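Local structure of KP6 killer toxin subunit beta (Ustilago maydis virus P6, 4GVB) at residues 21-24 with 25-28; 59-62 with 63-67; 14-17 with 18-21. The protein forms, with its non-covalently bound alpha partner, a secreted viral toxin lethal to sensitive cells of the same or related fungal species. One frame throughout, in Å; residues are numbered along the deposited sequence.

Contact 1. Residues 21-24 with 25-28; sequences LDAV and TRAA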
loop_
_atom_site.group_PDB
_atom_site.type_symbol
_atom_site.label_atom_id
_atom_site.label_comp_id
_atom_site.label_asym_id
_atom_site.label_seq_id
_atom_site.Cartn_x
_atom_site.Cartn_y
_atom_site.Cartn_z
ATOM N N LEU B 21 -1.523 -11.840 0.505
ATOM C CA LEU B 21 -1.559 -10.729 -0.453
ATOM C C LEU B 21 -0.151 -10.195 -0.533
ATOM O O LEU B 21 0.239 -9.327 0.248
ATOM C CB LEU B 21 -2.508 -9.626 0.024
ATOM C CG LEU B 21 -3.990 -9.958 0.190
ATOM C CD1 LEU B 21 -4.778 -8.760 0.765
ATOM C CD2 LEU B 21 -4.567 -10.426 -1.112
ATOM N N ASP B 22 0.630 -10.736 -1.462
ATOM C CA ASP B 22 2.073 -10.525 -1.449
ATOM C C ASP B 22 2.520 -9.059 -1.582
ATOM O O ASP B 22 3.373 -8.597 -0.849
ATOM C CB ASP B 22 2.757 -11.434 -2.485
ATOM C CG ASP B 22 2.667 -12.924 -2.117
ATOM O OD1 ASP B 22 2.451 -13.259 -0.925
ATOM O OD2 ASP B 22 2.826 -13.765 -3.024
ATOM N N ALA B 23 1.930 -8.323 -2.513
ATOM C CA ALA B 23 2.333 -6.940 -2.728
ATOM C C ALA B 23 2.001 -6.069 -1.516
ATOM O O ALA B 23 2.703 -5.091 -1.209
ATOM C CB ALA B 23 1.679 -6.402 -3.981
ATOM N N VAL B 24 0.930 -6.433 -0.824
ATOM C CA VAL B 24 0.542 -5.745 0.402
ATOM C C VAL B 24 1.571 -6.039 1.494
ATOM O O VAL B 24 2.052 -5.139 2.190
ATOM C CB VAL B 24 -0.879 -6.180 0.852
ATOM C CG1 VAL B 24 -1.308 -5.395 2.069
ATOM C CG2 VAL B 24 -1.888 -5.962 -0.286
ATOM N N THR B 25 1.913 -7.320 1.649
ATOM C CA THR B 25 2.966 -7.696 2.580
ATOM C C THR B 25 4.281 -6.962 2.255
ATOM O O THR B 25 4.929 -6.428 3.153
ATOM C CB THR B 25 3.212 -9.221 2.584
ATOM O OG1 THR B 25 1.966 -9.914 2.781
ATOM C CG2 THR B 25 4.151 -9.585 3.684
ATOM N N ARG B 26 4.673 -6.969 0.980
ATOM C CA ARG B 26 5.885 -6.279 0.548
ATOM C C ARG B 26 5.857 -4.794 0.948
ATOM O O ARG B 26 6.844 -4.241 1.442
ATOM C CB ARG B 26 6.054 -6.441 -0.970
ATOM C CG ARG B 26 7.173 -5.642 -1.573
ATOM C CD ARG B 26 7.392 -6.038 -3.036
ATOM N NE ARG B 26 7.413 -7.490 -3.206
ATOM C CZ ARG B 26 6.493 -8.174 -3.870
ATOM N NH1 ARG B 26 5.475 -7.531 -4.431
ATOM N NH2 ARG B 26 6.590 -9.492 -3.976
ATOM N N ALA B 27 4.714 -4.149 0.744
ATOM C CA ALA B 27 4.600 -2.723 1.053
ATOM C C ALA B 27 4.697 -2.493 2.554
ATOM O O ALA B 27 5.379 -1.585 3.017
ATOM C CB ALA B 27 3.290 -2.160 0.504
ATOM N N ALA B 28 4.019 -3.339 3.321
ATOM C CA ALA B 28 4.017 -3.208 4.773
ATOM C C ALA B 28 5.395 -3.471 5.360
ATOM O O ALA B 28 5.793 -2.832 6.333
ATOM C CB ALA B 28 2.980 -4.155 5.384
HETATM O O HOH W 1 2.467 -12.339 1.593
#

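Contact 2. Residues 59-62 with 63-67; sequences QFYQ and ACLRY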
loop_
_atom_site.group_PDB
_atom_site.type_symbol
_atom_site.label_atom_id
_atom_site.label_comp_id
_atom_site.label_asym_id
_atom_site.label_seq_id
_atom_site.Cartn_x
_atom_site.Cartn_y
_atom_site.Cartn_z
ATOM N N GLN B 59 2.240 -3.886 15.299
ATOM C CA GLN B 59 2.768 -2.918 14.343
ATOM C C GLN B 59 2.513 -3.361 12.906
ATOM O O GLN B 59 2.096 -2.561 12.060
ATOM C CB GLN B 59 4.270 -2.724 14.562
ATOM C CG GLN B 59 4.640 -2.084 15.904
ATOM C CD GLN B 59 6.141 -2.062 16.138
ATOM O OE1 GLN B 59 6.852 -3.006 15.779
ATOM N NE2 GLN B 59 6.633 -0.981 16.738
ATOM N N PHE B 60 2.773 -4.634 12.625
ATOM C CA PHE B 60 2.584 -5.160 11.280
ATOM C C PHE B 60 1.133 -5.106 10.846
ATOM O O PHE B 60 0.844 -4.829 9.679
ATOM C CB PHE B 60 3.108 -6.585 11.147
ATOM C CG PHE B 60 3.395 -6.974 9.732
ATOM C CD1 PHE B 60 4.545 -6.535 9.114
ATOM C CD2 PHE B 60 2.493 -7.741 9.003
ATOM C CE1 PHE B 60 4.816 -6.868 7.803
ATOM C CE2 PHE B 60 2.763 -8.076 7.697
ATOM C CZ PHE B 60 3.930 -7.637 7.098
ATOM N N TYR B 61 0.225 -5.387 11.777
ATOM C CA TYR B 61 -1.207 -5.299 11.507
ATOM C C TYR B 61 -1.591 -3.902 11.028
ATOM O O TYR B 61 -2.353 -3.743 10.072
ATOM C CB TYR B 61 -2.023 -5.668 12.758
ATOM C CG TYR B 61 -3.523 -5.615 12.557
ATOM C CD1 TYR B 61 -4.258 -4.490 12.920
ATOM C CD2 TYR B 61 -4.202 -6.690 11.996
ATOM C CE1 TYR B 61 -5.633 -4.447 12.733
ATOM C CE2 TYR B 61 -5.568 -6.654 11.801
ATOM C CZ TYR B 61 -6.279 -5.527 12.167
ATOM O OH TYR B 61 -7.641 -5.492 11.970
ATOM N N GLN B 62 -1.091 -2.889 11.721
ATOM C CA GLN B 62 -1.346 -1.507 11.318
ATOM C C GLN B 62 -0.773 -1.276 9.916
ATOM O O GLN B 62 -1.411 -0.644 9.067
ATOM C CB GLN B 62 -0.707 -0.538 12.309
ATOM C CG GLN B 62 -0.914 0.926 11.952
ATOM C CD GLN B 62 -0.485 1.875 13.062
ATOM O OE1 GLN B 62 -0.065 1.444 14.140
ATOM N NE2 GLN B 62 -0.592 3.174 12.802
ATOM N N ALA B 63 0.432 -1.800 9.683
ATOM C CA ALA B 63 1.103 -1.678 8.381
ATOM C C ALA B 63 0.263 -2.253 7.236
ATOM O O ALA B 63 0.045 -1.596 6.214
ATOM C CB ALA B 63 2.480 -2.336 8.422
ATOM N N CYS B 64 -0.215 -3.481 7.412
ATOM C CA CYS B 64 -1.060 -4.117 6.407
ATOM C C CYS B 64 -2.283 -3.257 6.102
ATOM O O CYS B 64 -2.632 -3.055 4.946
ATOM C CB CYS B 64 -1.509 -5.513 6.858
ATOM S SG CYS B 64 -0.160 -6.721 6.992
ATOM N N LEU B 65 -2.923 -2.750 7.149
ATOM C CA LEU B 65 -4.166 -2.006 7.002
ATOM C C LEU B 65 -3.977 -0.649 6.330
ATOM O O LEU B 65 -4.928 -0.076 5.812
ATOM C CB LEU B 65 -4.856 -1.835 8.354
ATOM C CG LEU B 65 -5.769 -2.970 8.808
ATOM C CD1 LEU B 65 -6.408 -2.592 10.131
ATOM C CD2 LEU B 65 -6.848 -3.257 7.759
ATOM N N ARG B 66 -2.758 -0.133 6.351
ATOM C CA ARG B 66 -2.461 1.099 5.631
ATOM C C ARG B 66 -2.473 0.888 4.117
ATOM O O ARG B 66 -2.648 1.844 3.348
ATOM C CB ARG B 66 -1.126 1.675 6.086
ATOM C CG ARG B 66 -1.261 2.518 7.342
ATOM C CD ARG B 66 -0.203 2.173 8.347
ATOM N NE ARG B 66 1.108 2.671 7.940
ATOM C CZ ARG B 66 1.728 3.688 8.526
ATOM N NH1 ARG B 66 1.157 4.311 9.545
ATOM N NH2 ARG B 66 2.920 4.078 8.098
ATOM N N TYR B 67 -2.315 -0.359 3.683
ATOM C CA TYR B 67 -2.168 -0.614 2.252
ATOM C C TYR B 67 -3.316 -1.346 1.579
ATOM O O TYR B 67 -3.458 -1.278 0.360
ATOM C CB TYR B 67 -0.814 -1.283 1.940
ATOM C CG TYR B 67 0.333 -0.325 2.148
ATOM C CD1 TYR B 67 0.670 0.603 1.167
ATOM C CD2 TYR B 67 1.051 -0.317 3.335
ATOM C CE1 TYR B 67 1.690 1.498 1.362
ATOM C CE2 TYR B 67 2.080 0.580 3.534
ATOM C CZ TYR B 67 2.391 1.484 2.541
ATOM O OH TYR B 67 3.415 2.379 2.735
#

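Contact 3. Residues 14-17 with 18-21; sequences TTNG and GVRL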
loop_
_atom_site.group_PDB
_atom_site.type_symbol
_atom_site.label_atom_id
_atom_site.label_comp_id
_atom_site.label_asym_id
_atom_site.label_seq_id
_atom_site.Cartn_x
_atom_site.Cartn_y
_atom_site.Cartn_z
ATOM N N THR B 14 -9.166 -10.501 3.856
ATOM C CA THR B 14 -10.148 -10.651 4.915
ATOM C C THR B 14 -11.313 -11.507 4.419
ATOM O O THR B 14 -12.390 -11.475 4.992
ATOM C CB THR B 14 -10.656 -9.274 5.393
ATOM O OG1 THR B 14 -11.207 -8.557 4.281
ATOM C CG2 THR B 14 -9.518 -8.462 5.970
ATOM N N THR B 15 -11.089 -12.264 3.345
ATOM C CA THR B 15 -12.113 -13.141 2.780
ATOM C C THR B 15 -11.611 -14.580 2.661
ATOM O O THR B 15 -11.038 -15.138 3.602
ATOM C CB THR B 15 -12.592 -12.674 1.373
ATOM O OG1 THR B 15 -11.518 -12.783 0.426
ATOM C CG2 THR B 15 -13.115 -11.233 1.413
ATOM N N ASN B 16 -11.829 -15.165 1.483
ATOM C CA ASN B 16 -11.501 -16.570 1.204
ATOM C C ASN B 16 -10.288 -17.149 1.946
ATOM O O ASN B 16 -9.153 -17.055 1.473
ATOM C CB ASN B 16 -11.359 -16.800 -0.311
ATOM C CG ASN B 16 -10.544 -15.717 -0.999
ATOM O OD1 ASN B 16 -11.093 -14.720 -1.475
ATOM N ND2 ASN B 16 -9.229 -15.915 -1.073
ATOM N N GLY B 17 -10.547 -17.762 3.102
ATOM C CA GLY B 17 -9.505 -18.367 3.918
ATOM C C GLY B 17 -8.450 -17.382 4.387
ATOM O O GLY B 17 -7.669 -17.666 5.302
ATOM N N GLY B 18 -8.439 -16.209 3.761
ATOM C CA GLY B 18 -7.420 -15.217 4.026
ATOM C C GLY B 18 -6.147 -15.587 3.297
ATOM O O GLY B 18 -5.141 -15.936 3.917
ATOM N N VAL B 19 -6.187 -15.511 1.971
ATOM C CA VAL B 19 -5.016 -15.851 1.168
ATOM C C VAL B 19 -3.930 -14.768 1.308
ATOM O O VAL B 19 -4.240 -13.621 1.637
ATOM C CB VAL B 19 -5.399 -16.104 -0.308
ATOM C CG1 VAL B 19 -5.814 -14.809 -1.003
ATOM C CG2 VAL B 19 -4.264 -16.782 -1.043
ATOM N N ARG B 20 -2.667 -15.145 1.103
ATOM C CA ARG B 20 -1.541 -14.206 1.118
ATOM C C ARG B 20 -1.780 -13.086 0.115
ATOM O O ARG B 20 -2.176 -13.362 -1.008
ATOM C CB ARG B 20 -0.270 -14.908 0.646
ATOM C CG ARG B 20 0.215 -16.042 1.486
ATOM C CD ARG B 20 1.175 -16.902 0.668
ATOM N NE ARG B 20 2.190 -16.107 -0.030
ATOM C CZ ARG B 20 3.200 -16.632 -0.721
ATOM N NH1 ARG B 20 3.316 -17.948 -0.797
ATOM N NH2 ARG B 20 4.096 -15.859 -1.330
ATOM N N LEU B 21 -1.523 -11.840 0.505
ATOM C CA LEU B 21 -1.559 -10.729 -0.453
ATOM C C LEU B 21 -0.151 -10.195 -0.533
ATOM O O LEU B 21 0.239 -9.327 0.248
ATOM C CB LEU B 21 -2.508 -9.626 0.024
ATOM C CG LEU B 21 -3.990 -9.958 0.190
ATOM C CD1 LEU B 21 -4.778 -8.760 0.765
ATOM C CD2 LEU B 21 -4.567 -10.426 -1.112
#

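Contact 1. Residues 21-24 with 25-28
Leu21, at the N-cap position, accepts the amide of Thr25 through its carbonyl, and with this bond the helix begins. Four backbone bonds of the i to i+4 kind follow one another, from Thr25 N to Leu21 O (3.0 Å), Arg26 N to Asp22 O (2.8 Å), Ala27 N to Ala23 O (3.0 Å) and Ala28 N to Val24 O (2.9 Å). The third is the most bent, with an N-H...O angle of 149°.

Water carries the polar side-chain link across the first turn. One molecule donates to Asp22 OD1 at 2.7 Å and accepts from Thr25 OG1, also at 2.7 Å. Both ends have further partners: the Asp22 carboxylate forms a salt bridge with Arg20, and Thr25 OG1 is hydrogen-bonded to Cys11 N.

Van der Waals contact is led by Arg26. A bend at chi3 (-46°) swings its chain back along the helix, bringing NH1 to Ala23 CA at 3.6 Å and to Ala23 CB at 4.0 Å. Asp22 O lies over one face of the guanidinium, toward its rim.

Different faces of the helix meet different neighbours. Thr25 and Ala28 pack on helix 57-67, Val24 and Ala28 touch Cys11 of strand 7-13, and Ala23 and Val24 meet Ser67 and Leu68 of the alpha subunit.

Contact 2. Residues 59-62 with 63-67
Phe60 and Cys64, one helical turn apart, bring an aromatic ring against a sulfur. Cys64 SG is anti to its own carbonyl carbon (chi1 -66°), on the side of its backbone N, which turns it back along the helix to the Phe60 ring. SG comes to 3.3 Å from Phe60 CE2 and stands 4.1 Å from the ring centroid, 49° off the normal, an oblique sulfur-aromatic contact.

Tyr61 and Leu65 repeat the spacing in apolar form. Leu65 CG lies over one face of the Tyr61 ring, offset toward the rim. The Leu65 CD1 branch makes the closest touch, 3.3 Å from Tyr61 CE1.

In the third pair, Gln62 runs out extended while Arg66 folds at chi2 and chi3. Arg66 CD consequently drops to 3.1 Å from Gln62 O, and its NH1 passes 3.9 Å from Gln62 NE2, with the amide and guanidinium planes 80° apart. Beneath them the bond from Arg66 N to Gln62 O is weak.

Cys64 is also disulfide-bonded to Cys11 of strand 7-13. Phe60 and Ala63 rest on helix 22-29, Tyr61 and Cys64 touch Thr72 of strand 70-76, and Arg66 makes a cation-pi contact with Tyr29 of the alpha subunit.

Contact 3. Residues 14-17 with 18-21
Thr15 faces Gly18 across a tight reversal of the chain: its carbonyl O lies 2.8 Å from Gly18 N, a weak hydrogen bond bent to 123°, made less certain by the crowded modelled position of that nitrogen. The hydroxyl of Thr15 works locally, OG1 donating to Asn16 OD1 at 2.7 Å. That donor stands well above the amide's carbonyl plane, 67° out of it, and OG1 also has a weak bond to Asp13.

Asn16 carries the side-chain contact. With chi1 at 45°, its CG is wedged between backbone N and carbonyl carbon, and the amide is directed along the turn to Val19. Asn16 ND2 comes to 3.6 Å from Val19 CG1 and 3.9 Å from Val19 CB. It is a van der Waals touch, the two side chains meeting at a slant on the exposed surface.

The backbone angles of Asn16 and Gly17 fit a somewhat distorted type II turn, in the connection between strand 7-13 and helix 22-29; beyond it, Val19 and Leu21 return to backbone bonds with Asp13 and Cys11.

Gly17 fills the third position of the turn, with the positive phi that a type II turn has at that position. Gly18 follows, also with a positive phi, though its placement is less sure.

How the contacts relate
From the N terminus, strand 7-13 runs into contact 3, whose turn closes the loop and sends the chain back beside that strand. Contact 3 runs end to end into contact 1 at Leu21, where the first turn of helix 22-29 starts, and contact 2 follows both in series on helix 57-67; none nests or crosses. In space contacts 1 and 2 meet directly: Ala28 CB packs on Ala63 CB at 3.6 Å, Ala27 CB on Tyr67 CG at 3.8 Å. Contact 3 stays apart from contact 2, their nearest atoms about 6 Å away. Contacts 1 and 2 bring the two helices against each other and against strands 7-13 and 70-76; contact 3 links strand 7-13 to helix 22-29.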